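Local structure of protein HTP-2 (Caenorhabditis elegans, 4TZM) at residues 21-26 / 70-75; 98-103 / 127-132; 108-113 / 195-200. The protein is a meiotic HORMA domain protein of the chromosome axis that binds a closure motif peptide of its partner HTP-3. One frame throughout, in Å; residues are numbered along the deposited sequence.

Interaction 1 of 3, residues 21-26 / 70-75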
loop_
_atom_site.group_PDB
_atom_site.type_symbol
_atom_site.label_atom_id
_atom_site.label_comp_id
_atom_site.label_asym_id
_atom_site.label_seq_id
_atom_site.Cartn_x
_atom_site.Cartn_y
_atom_site.Cartn_z
ATOM N N ASP A 21 -15.268 12.756 -10.204
ATOM C CA ASP A 21 -16.105 11.701 -9.645
ATOM C C ASP A 21 -16.324 11.935 -8.151
ATOM O O ASP A 21 -15.367 12.083 -7.389
ATOM C CB ASP A 21 -15.471 10.327 -9.890
ATOM C CG ASP A 21 -16.334 9.185 -9.383
ATOM O OD1 ASP A 21 -16.192 8.814 -8.201
ATOM O OD2 ASP A 21 -17.151 8.657 -10.167
ATOM N N LYS A 22 -17.589 11.970 -7.745
ATOM C CA LYS A 22 -17.959 12.269 -6.365
ATOM C C LYS A 22 -17.485 11.180 -5.401
ATOM O O LYS A 22 -17.009 11.471 -4.300
ATOM C CB LYS A 22 -19.476 12.450 -6.257
ATOM C CG LYS A 22 -19.937 13.161 -4.993
ATOM C CD LYS A 22 -19.214 14.487 -4.811
ATOM C CE LYS A 22 -19.913 15.362 -3.780
ATOM N NZ LYS A 22 -21.301 15.700 -4.202
ATOM N N THR A 23 -17.609 9.928 -5.831
ATOM C CA THR A 23 -17.227 8.781 -5.014
ATOM C C THR A 23 -15.718 8.712 -4.800
ATOM O O THR A 23 -15.250 8.473 -3.685
ATOM C CB THR A 23 -17.698 7.461 -5.650
ATOM O OG1 THR A 23 -19.099 7.541 -5.950
ATOM C CG2 THR A 23 -17.442 6.299 -4.708
ATOM N N TRP A 24 -14.963 8.921 -5.875
ATOM C CA TRP A 24 -13.504 8.895 -5.813
ATOM C C TRP A 24 -12.959 9.941 -4.842
ATOM O O TRP A 24 -12.014 9.676 -4.099
ATOM C CB TRP A 24 -12.906 9.113 -7.209
ATOM C CG TRP A 24 -11.407 9.226 -7.214
ATOM C CD1 TRP A 24 -10.670 10.374 -7.165
ATOM C CD2 TRP A 24 -10.464 8.147 -7.271
ATOM N NE1 TRP A 24 -9.327 10.076 -7.186
ATOM C CE2 TRP A 24 -9.173 8.715 -7.252
ATOM C CE3 TRP A 24 -10.584 6.754 -7.335
ATOM C CZ2 TRP A 24 -8.011 7.941 -7.294
ATOM C CZ3 TRP A 24 -9.430 5.986 -7.378
ATOM C CH2 TRP A 24 -8.160 6.581 -7.357
ATOM N N SER A 25 -13.567 11.122 -4.840
ATOM C CA SER A 25 -13.077 12.231 -4.027
ATOM C C SER A 25 -13.271 11.995 -2.531
ATOM O O SER A 25 -12.699 12.704 -1.706
ATOM C CB SER A 25 -13.765 13.535 -4.437
ATOM O OG SER A 25 -13.455 13.876 -5.775
ATOM N N LYS A 26 -14.072 10.994 -2.187
ATOM C CA LYS A 26 -14.358 10.691 -0.791
ATOM C C LYS A 26 -13.164 10.038 -0.095
ATOM O O LYS A 26 -13.033 10.109 1.128
ATOM C CB LYS A 26 -15.585 9.780 -0.690
ATOM C CG LYS A 26 -16.105 9.607 0.723
ATOM C CD LYS A 26 -17.076 8.444 0.830
ATOM C CE LYS A 26 -17.492 8.226 2.277
ATOM N NZ LYS A 26 -18.354 7.022 2.437
ATOM N N ILE A 70 -14.870 2.934 -3.895
ATOM C CA ILE A 70 -13.851 3.536 -4.743
ATOM C C ILE A 70 -14.496 4.023 -6.031
ATOM O O ILE A 70 -14.179 5.099 -6.537
ATOM C CB ILE A 70 -12.732 2.541 -5.064
ATOM C CG1 ILE A 70 -12.208 1.919 -3.771
ATOM C CG2 ILE A 70 -11.610 3.221 -5.834
ATOM C CD1 ILE A 70 -11.458 0.642 -3.984
ATOM N N THR A 71 -15.398 3.205 -6.565
ATOM C CA THR A 71 -16.282 3.614 -7.649
ATOM C C THR A 71 -17.703 3.234 -7.252
ATOM O O THR A 71 -17.912 2.632 -6.200
ATOM C CB THR A 71 -15.914 2.960 -8.994
ATOM O OG1 THR A 71 -16.346 1.595 -9.005
ATOM C CG2 THR A 71 -14.415 3.012 -9.225
ATOM N N GLU A 72 -18.676 3.583 -8.083
ATOM C CA GLU A 72 -20.067 3.254 -7.792
ATOM C C GLU A 72 -20.275 1.745 -7.790
ATOM O O GLU A 72 -21.143 1.226 -7.086
ATOM C CB GLU A 72 -21.001 3.910 -8.807
ATOM C CG GLU A 72 -21.026 5.426 -8.755
ATOM C CD GLU A 72 -21.942 6.018 -9.806
ATOM O OE1 GLU A 72 -22.363 5.272 -10.716
ATOM O OE2 GLU A 72 -22.245 7.227 -9.724
ATOM N N ASN A 73 -19.460 1.051 -8.577
ATOM C CA ASN A 73 -19.574 -0.392 -8.749
ATOM C C ASN A 73 -18.766 -1.183 -7.721
ATOM O O ASN A 73 -19.078 -2.341 -7.438
ATOM C CB ASN A 73 -19.115 -0.780 -10.158
ATOM C CG ASN A 73 -19.988 -1.847 -10.789
ATOM O OD1 ASN A 73 -19.947 -3.012 -10.395
ATOM N ND2 ASN A 73 -20.775 -1.454 -11.784
ATOM N N LEU A 74 -17.729 -0.557 -7.170
ATOM C CA LEU A 74 -16.753 -1.271 -6.348
ATOM C C LEU A 74 -16.637 -0.725 -4.927
ATOM O O LEU A 74 -16.439 0.474 -4.717
ATOM C CB LEU A 74 -15.378 -1.237 -7.022
ATOM C CG LEU A 74 -14.222 -1.875 -6.248
ATOM C CD1 LEU A 74 -14.365 -3.391 -6.200
ATOM C CD2 LEU A 74 -12.882 -1.470 -6.847
ATOM N N SER A 75 -16.748 -1.626 -3.957
ATOM C CA SER A 75 -16.672 -1.260 -2.551
ATOM C C SER A 75 -15.519 -1.969 -1.855
ATOM O O SER A 75 -14.983 -2.953 -2.361
ATOM C CB SER A 75 -17.980 -1.594 -1.839
ATOM O OG SER A 75 -18.087 -2.990 -1.611
#
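Thr23 and Trp24 pack against Ile70, Thr71 and Glu72, joining a turn with helical backbone angles ahead of helix 35-56 to the loop of a small hairpin, strands 65-69 and 75-79, in this HORMA domain protein. At the head of the turn, Asp21 OD1 takes the backbone N-H of Trp24 at 2.6 Å, nearly along the carboxylate C-O axis, and so forms an Asx motif. Its OD2 stands 5.3 Å from Glu72 OE2, a separation of like charges at which mild mutual repulsion is possible. At Thr23 the two branches divide the work. CG2, anti to the backbone N, lies against the carbonyl of Ile70, 3.9 Å from its O, and also reaches the carbonyl O of Thr71, while OG1 meets the CG of Glu72, whose chain crosses it at about a right angle. Trp24 directs its six-membered ring toward the hairpin, with CG also anti to the backbone N (chi1 175°). NE1 of the indole is hydrogen-bonded to the carbonyl O of Pro29, the ring stacks with Phe28, and Arg168 of helix 164-185 touches it as well. Across from it, Ile70 and Thr71 form a classic beta bulge opposite Leu74, and Thr71 OG1 accepts the N-H of Asn73 in an ST turn. Ile70 CG2 approaches the indole obliquely, 3.8 Å from CZ3 of Trp24.

Interaction 2 of 3, residues 98-103 / 127-132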
loop_
_atom_site.group_PDB
_atom_site.type_symbol
_atom_site.label_atom_id
_atom_site.label_comp_id
_atom_site.label_asym_id
_atom_site.label_seq_id
_atom_site.Cartn_x
_atom_site.Cartn_y
_atom_site.Cartn_z
ATOM N N ASP A 98 3.363 9.107 5.483
ATOM C CA ASP A 98 3.947 10.444 5.590
ATOM C C ASP A 98 5.418 10.428 5.200
ATOM O O ASP A 98 5.965 11.438 4.760
ATOM C CB ASP A 98 3.785 11.008 7.004
ATOM C CG ASP A 98 2.392 11.561 7.258
ATOM O OD1 ASP A 98 1.727 11.980 6.288
ATOM O OD2 ASP A 98 1.963 11.582 8.431
ATOM N N ALA A 99 6.051 9.271 5.352
ATOM C CA ALA A 99 7.457 9.120 5.005
ATOM C C ALA A 99 7.705 9.123 3.490
ATOM O O ALA A 99 8.853 9.218 3.058
ATOM C CB ALA A 99 8.010 7.847 5.624
ATOM N N THR A 100 6.652 9.024 2.679
ATOM C CA THR A 100 6.850 9.114 1.230
ATOM C C THR A 100 7.004 10.571 0.802
ATOM O O THR A 100 7.546 10.850 -0.267
ATOM C CB THR A 100 5.699 8.466 0.410
ATOM O OG1 THR A 100 4.482 9.199 0.593
ATOM C CG2 THR A 100 5.491 7.013 0.802
ATOM N N LYS A 101 6.534 11.498 1.633
ATOM C CA LYS A 101 6.714 12.920 1.351
ATOM C C LYS A 101 8.181 13.293 1.473
ATOM O O LYS A 101 8.734 13.985 0.618
ATOM C CB LYS A 101 5.871 13.778 2.288
ATOM C CG LYS A 101 4.389 13.561 2.108
ATOM C CD LYS A 101 3.572 14.531 2.918
ATOM C CE LYS A 101 2.124 14.454 2.491
ATOM N NZ LYS A 101 1.222 15.148 3.448
ATOM N N ASP A 102 8.808 12.826 2.545
ATOM C CA ASP A 102 10.237 13.025 2.738
ATOM C C ASP A 102 11.031 12.197 1.728
ATOM O O ASP A 102 12.165 12.534 1.394
ATOM C CB ASP A 102 10.644 12.650 4.164
ATOM C CG ASP A 102 9.829 13.376 5.224
ATOM O OD1 ASP A 102 8.638 13.660 4.979
ATOM O OD2 ASP A 102 10.380 13.656 6.310
ATOM N N GLY A 103 10.428 11.113 1.250
ATOM C CA GLY A 103 11.081 10.213 0.316
ATOM C C GLY A 103 11.970 9.191 1.000
ATOM O O GLY A 103 12.991 8.783 0.449
ATOM N N MET A 127 4.433 -3.500 -0.283
ATOM C CA MET A 127 4.296 -2.352 -1.169
ATOM C C MET A 127 5.635 -1.616 -1.267
ATOM O O MET A 127 6.054 -0.943 -0.325
ATOM C CB MET A 127 3.189 -1.414 -0.676
ATOM C CG MET A 127 2.776 -0.353 -1.692
ATOM S SD MET A 127 1.312 0.597 -1.212
ATOM C CE MET A 127 0.201 -0.709 -0.702
ATOM N N LYS A 128 6.304 -1.762 -2.407
ATOM C CA LYS A 128 7.624 -1.169 -2.610
ATOM C C LYS A 128 7.526 0.102 -3.440
ATOM O O LYS A 128 6.735 0.181 -4.377
ATOM C CB LYS A 128 8.566 -2.167 -3.286
ATOM C CG LYS A 128 8.814 -3.432 -2.478
ATOM C CD LYS A 128 9.598 -4.460 -3.280
ATOM C CE LYS A 128 9.861 -5.715 -2.461
ATOM N NZ LYS A 128 10.626 -6.744 -3.221
ATOM N N PHE A 129 8.345 1.092 -3.103
ATOM C CA PHE A 129 8.193 2.416 -3.686
ATOM C C PHE A 129 9.373 2.840 -4.565
ATOM O O PHE A 129 10.495 2.356 -4.411
ATOM C CB PHE A 129 7.962 3.443 -2.569
ATOM C CG PHE A 129 6.645 3.271 -1.858
ATOM C CD1 PHE A 129 6.532 2.422 -0.764
ATOM C CD2 PHE A 129 5.513 3.944 -2.297
ATOM C CE1 PHE A 129 5.315 2.254 -0.118
ATOM C CE2 PHE A 129 4.295 3.783 -1.655
ATOM C CZ PHE A 129 4.197 2.937 -0.566
ATOM N N ILE A 130 9.085 3.728 -5.511
ATOM C CA ILE A 130 10.103 4.364 -6.333
ATOM C C ILE A 130 9.828 5.855 -6.339
ATOM O O ILE A 130 8.684 6.279 -6.498
ATOM C CB ILE A 130 10.105 3.837 -7.784
ATOM C CG1 ILE A 130 10.308 2.321 -7.810
ATOM C CG2 ILE A 130 11.186 4.533 -8.612
ATOM C CD1 ILE A 130 10.161 1.706 -9.185
ATOM N N TYR A 131 10.874 6.649 -6.154
ATOM C CA TYR A 131 10.728 8.091 -6.128
ATOM C C TYR A 131 11.288 8.685 -7.415
ATOM O O TYR A 131 12.310 8.227 -7.919
ATOM C CB TYR A 131 11.420 8.660 -4.888
ATOM C CG TYR A 131 10.793 8.148 -3.610
ATOM C CD1 TYR A 131 9.659 8.751 -3.086
ATOM C CD2 TYR A 131 11.311 7.038 -2.947
ATOM C CE1 TYR A 131 9.068 8.281 -1.930
ATOM C CE2 TYR A 131 10.723 6.560 -1.789
ATOM C CZ TYR A 131 9.601 7.188 -1.285
ATOM O OH TYR A 131 9.003 6.725 -0.131
ATOM N N PHE A 132 10.594 9.674 -7.969
ATOM C CA PHE A 132 11.049 10.304 -9.204
ATOM C C PHE A 132 11.413 11.763 -8.987
ATOM O O PHE A 132 10.921 12.419 -8.063
ATOM C CB PHE A 132 9.986 10.200 -10.298
ATOM C CG PHE A 132 9.723 8.796 -10.761
ATOM C CD1 PHE A 132 8.837 7.980 -10.071
ATOM C CD2 PHE A 132 10.352 8.293 -11.893
ATOM C CE1 PHE A 132 8.586 6.684 -10.496
ATOM C CE2 PHE A 132 10.108 6.996 -12.324
ATOM C CZ PHE A 132 9.222 6.192 -11.624
#
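Tyr131 lays one face of its phenol ring over the backbone of Gly103, whose CA sits 3.9 Å from the ring centroid and 23° off its normal, a CH-pi contact displaced toward the rim. The ring's CE1 also comes to 3.4 Å from the carbonyl O of Thr100, which meets it obliquely. Farther out, the Tyr131 side chain crosses that of Thr100 at about a right angle, its OH 3.6 Å from Thr100 CG2 and hydrogen-bonded to the carbonyl of Leu105. Gly103, with positive phi (84°), is the C-prime residue of a Schellman motif that ends helix 84-102, so the aromatic ring packs directly on the helix terminus where the chain turns into strand 105-113 of the HORMA domain sheet. The methyl CG2 of Thr100 stands beside the backbone N, anti to the carbonyl carbon, and rests over one face of the Phe129 ring, 4.2 Å from CE2 and offset toward the rim. OG1 of Thr100 is buried but satisfied, bonded to the carbonyl of Gly97 and to Ser39 OG. Phe129 and Tyr131 both point toward the helix; the axes of 98-102 and 127-132 approach to 10.2 Å, at a crossing angle of -33°.

Interaction 3 of 3, residues 108-113 / 195-200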
loop_
_atom_site.group_PDB
_atom_site.type_symbol
_atom_site.label_atom_id
_atom_site.label_comp_id
_atom_site.label_asym_id
_atom_site.label_seq_id
_atom_site.Cartn_x
_atom_site.Cartn_y
_atom_site.Cartn_z
ATOM N N ILE A 108 6.861 -0.944 2.677
ATOM C CA ILE A 108 6.099 -1.318 3.864
ATOM C C ILE A 108 5.370 -2.633 3.609
ATOM O O ILE A 108 4.701 -2.803 2.586
ATOM C CB ILE A 108 5.095 -0.223 4.296
ATOM C CG1 ILE A 108 4.242 -0.736 5.459
ATOM C CG2 ILE A 108 4.223 0.222 3.132
ATOM C CD1 ILE A 108 3.339 0.302 6.077
ATOM N N SER A 109 5.523 -3.575 4.533
ATOM C CA SER A 109 4.945 -4.898 4.356
ATOM C C SER A 109 4.081 -5.329 5.532
ATOM O O SER A 109 4.412 -5.078 6.696
ATOM C CB SER A 109 6.049 -5.932 4.124
ATOM O OG SER A 109 6.671 -5.734 2.868
ATOM N N LEU A 110 2.960 -5.961 5.205
ATOM C CA LEU A 110 2.153 -6.663 6.188
ATOM C C LEU A 110 2.672 -8.092 6.284
ATOM O O LEU A 110 2.566 -8.859 5.329
ATOM C CB LEU A 110 0.676 -6.646 5.802
ATOM C CG LEU A 110 -0.217 -7.509 6.692
ATOM C CD1 LEU A 110 -0.002 -7.149 8.155
ATOM C CD2 LEU A 110 -1.678 -7.354 6.313
ATOM N N VAL A 111 3.235 -8.441 7.435
ATOM C CA VAL A 111 3.933 -9.711 7.591
ATOM C C VAL A 111 3.225 -10.650 8.563
ATOM O O VAL A 111 2.978 -10.294 9.715
ATOM C CB VAL A 111 5.378 -9.476 8.072
ATOM C CG1 VAL A 111 6.049 -10.792 8.422
ATOM C CG2 VAL A 111 6.171 -8.727 7.012
ATOM N N VAL A 112 2.902 -11.852 8.093
ATOM C CA VAL A 112 2.230 -12.838 8.930
ATOM C C VAL A 112 3.160 -13.998 9.278
ATOM O O VAL A 112 3.754 -14.622 8.399
ATOM C CB VAL A 112 0.966 -13.385 8.248
ATOM C CG1 VAL A 112 0.235 -14.341 9.178
ATOM C CG2 VAL A 112 0.055 -12.239 7.834
ATOM N N THR A 113 3.289 -14.270 10.573
ATOM C CA THR A 113 4.123 -15.362 11.067
ATOM C C THR A 113 3.329 -16.239 12.026
ATOM O O THR A 113 2.348 -15.785 12.613
ATOM C CB THR A 113 5.377 -14.843 11.796
ATOM O OG1 THR A 113 4.983 -14.002 12.890
ATOM C CG2 THR A 113 6.267 -14.054 10.849
ATOM N N ALA A 195 0.338 -11.196 13.110
ATOM C CA ALA A 195 0.394 -10.247 12.003
ATOM C C ALA A 195 1.199 -9.013 12.399
ATOM O O ALA A 195 1.031 -8.482 13.495
ATOM C CB ALA A 195 -1.006 -9.856 11.557
ATOM N N ASN A 196 2.059 -8.559 11.492
ATOM C CA ASN A 196 3.015 -7.497 11.780
ATOM C C ASN A 196 3.164 -6.517 10.614
ATOM O O ASN A 196 3.021 -6.897 9.452
ATOM C CB ASN A 196 4.373 -8.113 12.117
ATOM C CG ASN A 196 5.134 -7.322 13.153
ATOM O OD1 ASN A 196 6.363 -7.363 13.199
ATOM N ND2 ASN A 196 4.410 -6.597 13.994
ATOM N N PHE A 197 3.435 -5.255 10.934
ATOM C CA PHE A 197 3.816 -4.267 9.931
ATOM C C PHE A 197 5.305 -3.973 10.048
ATOM O O PHE A 197 5.778 -3.540 11.097
ATOM C CB PHE A 197 3.010 -2.979 10.091
ATOM C CG PHE A 197 1.649 -3.034 9.463
ATOM C CD1 PHE A 197 1.508 -2.997 8.086
ATOM C CD2 PHE A 197 0.510 -3.119 10.248
ATOM C CE1 PHE A 197 0.257 -3.045 7.501
ATOM C CE2 PHE A 197 -0.745 -3.168 9.667
ATOM C CZ PHE A 197 -0.871 -3.131 8.293
ATOM N N ARG A 198 6.042 -4.222 8.973
ATOM C CA ARG A 198 7.488 -4.029 8.974
ATOM C C ARG A 198 7.906 -3.225 7.752
ATOM O O ARG A 198 7.397 -3.445 6.654
ATOM C CB ARG A 198 8.212 -5.377 9.003
ATOM C CG ARG A 198 7.709 -6.327 10.082
ATOM C CD ARG A 198 8.429 -7.664 10.045
ATOM N NE ARG A 198 7.785 -8.645 10.914
ATOM C CZ ARG A 198 8.254 -9.867 11.143
ATOM N NH1 ARG A 198 9.381 -10.266 10.570
ATOM N NH2 ARG A 198 7.597 -10.690 11.948
ATOM N N LEU A 199 8.832 -2.290 7.936
ATOM C CA LEU A 199 9.210 -1.414 6.839
ATOM C C LEU A 199 10.720 -1.292 6.662
ATOM O O LEU A 199 11.500 -1.672 7.535
ATOM C CB LEU A 199 8.572 -0.027 7.027
ATOM C CG LEU A 199 8.822 0.804 8.285
ATOM C CD1 LEU A 199 10.144 1.546 8.214
ATOM C CD2 LEU A 199 7.685 1.790 8.490
ATOM N N LYS A 200 11.116 -0.765 5.510
ATOM C CA LYS A 200 12.518 -0.570 5.196
ATOM C C LYS A 200 12.748 0.874 4.781
ATOM O O LYS A 200 12.074 1.385 3.889
ATOM C CB LYS A 200 12.959 -1.526 4.087
ATOM C CG LYS A 200 14.400 -1.370 3.639
ATOM C CD LYS A 200 14.716 -2.328 2.500
ATOM C CE LYS A 200 16.151 -2.179 2.019
ATOM N NZ LYS A 200 16.418 -3.049 0.840
HETATM O O HOH W 1 4.894 -11.345 12.484
#
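Ala195 faces Val112 as a non-hydrogen-bonded pair of an antiparallel ladder, its CB meeting Leu110 CD1. Asn196 and Val111 exchange two backbone bonds; the one from Val111 N to Asn196 O is nearly straight, at 177°. Leu110 CD1 sits over the centre of one face of the Phe197 ring, 4.2 Å from the centroid, while Ile108 CD1 approaches the ring obliquely. Arg198 and Ser109 form the next pair of backbone bonds, with Ser109 N 2.8 Å from Arg198 O. The arginine chain, extended from CG to NE, crosses Val111 at about a right angle, setting Val111 CG1 over one guanidinium face, 3.6 Å from CZ. NE gives a bent bond (137°) to a lone pair of Asn196 OD1, which is tilted from the guanidinium plane; NH1 and NH2 reach the carbonyls of Phe220 and Asp118. A water accepts a weak bond from NH2 and donates to Thr113 OG1, which also bonds the carbonyl O of His115. Leu199 faces Ile108, their CB atoms 4.4 Å apart. Strand 193-201 lies between strand 105-113 and the bound HTP-3 closure motif, which extends the sheet as an antiparallel strand, while Leu110 and Phe197 pack against helices 35-56 and 84-102, respectively.

From the N terminus, interaction 1 closes first, joining the N-terminal turn to the small hairpin; the loop it closes contains helix 35-56. Interactions 2 and 3 come later and cross, the order along the chain being 98-103, 108-113, 127-132, 195-200. Interaction 2 holds the end of helix 84-102 to the sheet, closing the excursion through strand 105-113, whereas interaction 3 joins strands 105-113 and 193-201 across a much longer one that includes helix 164-185. They touch where Met127 N comes within 3.0 Å of Ile108 O, a probable hydrogen bond between neighbouring strands. Interaction 1 stands apart, its centre about 28 Å from that of interaction 3, on the opposite side of the chain's centre.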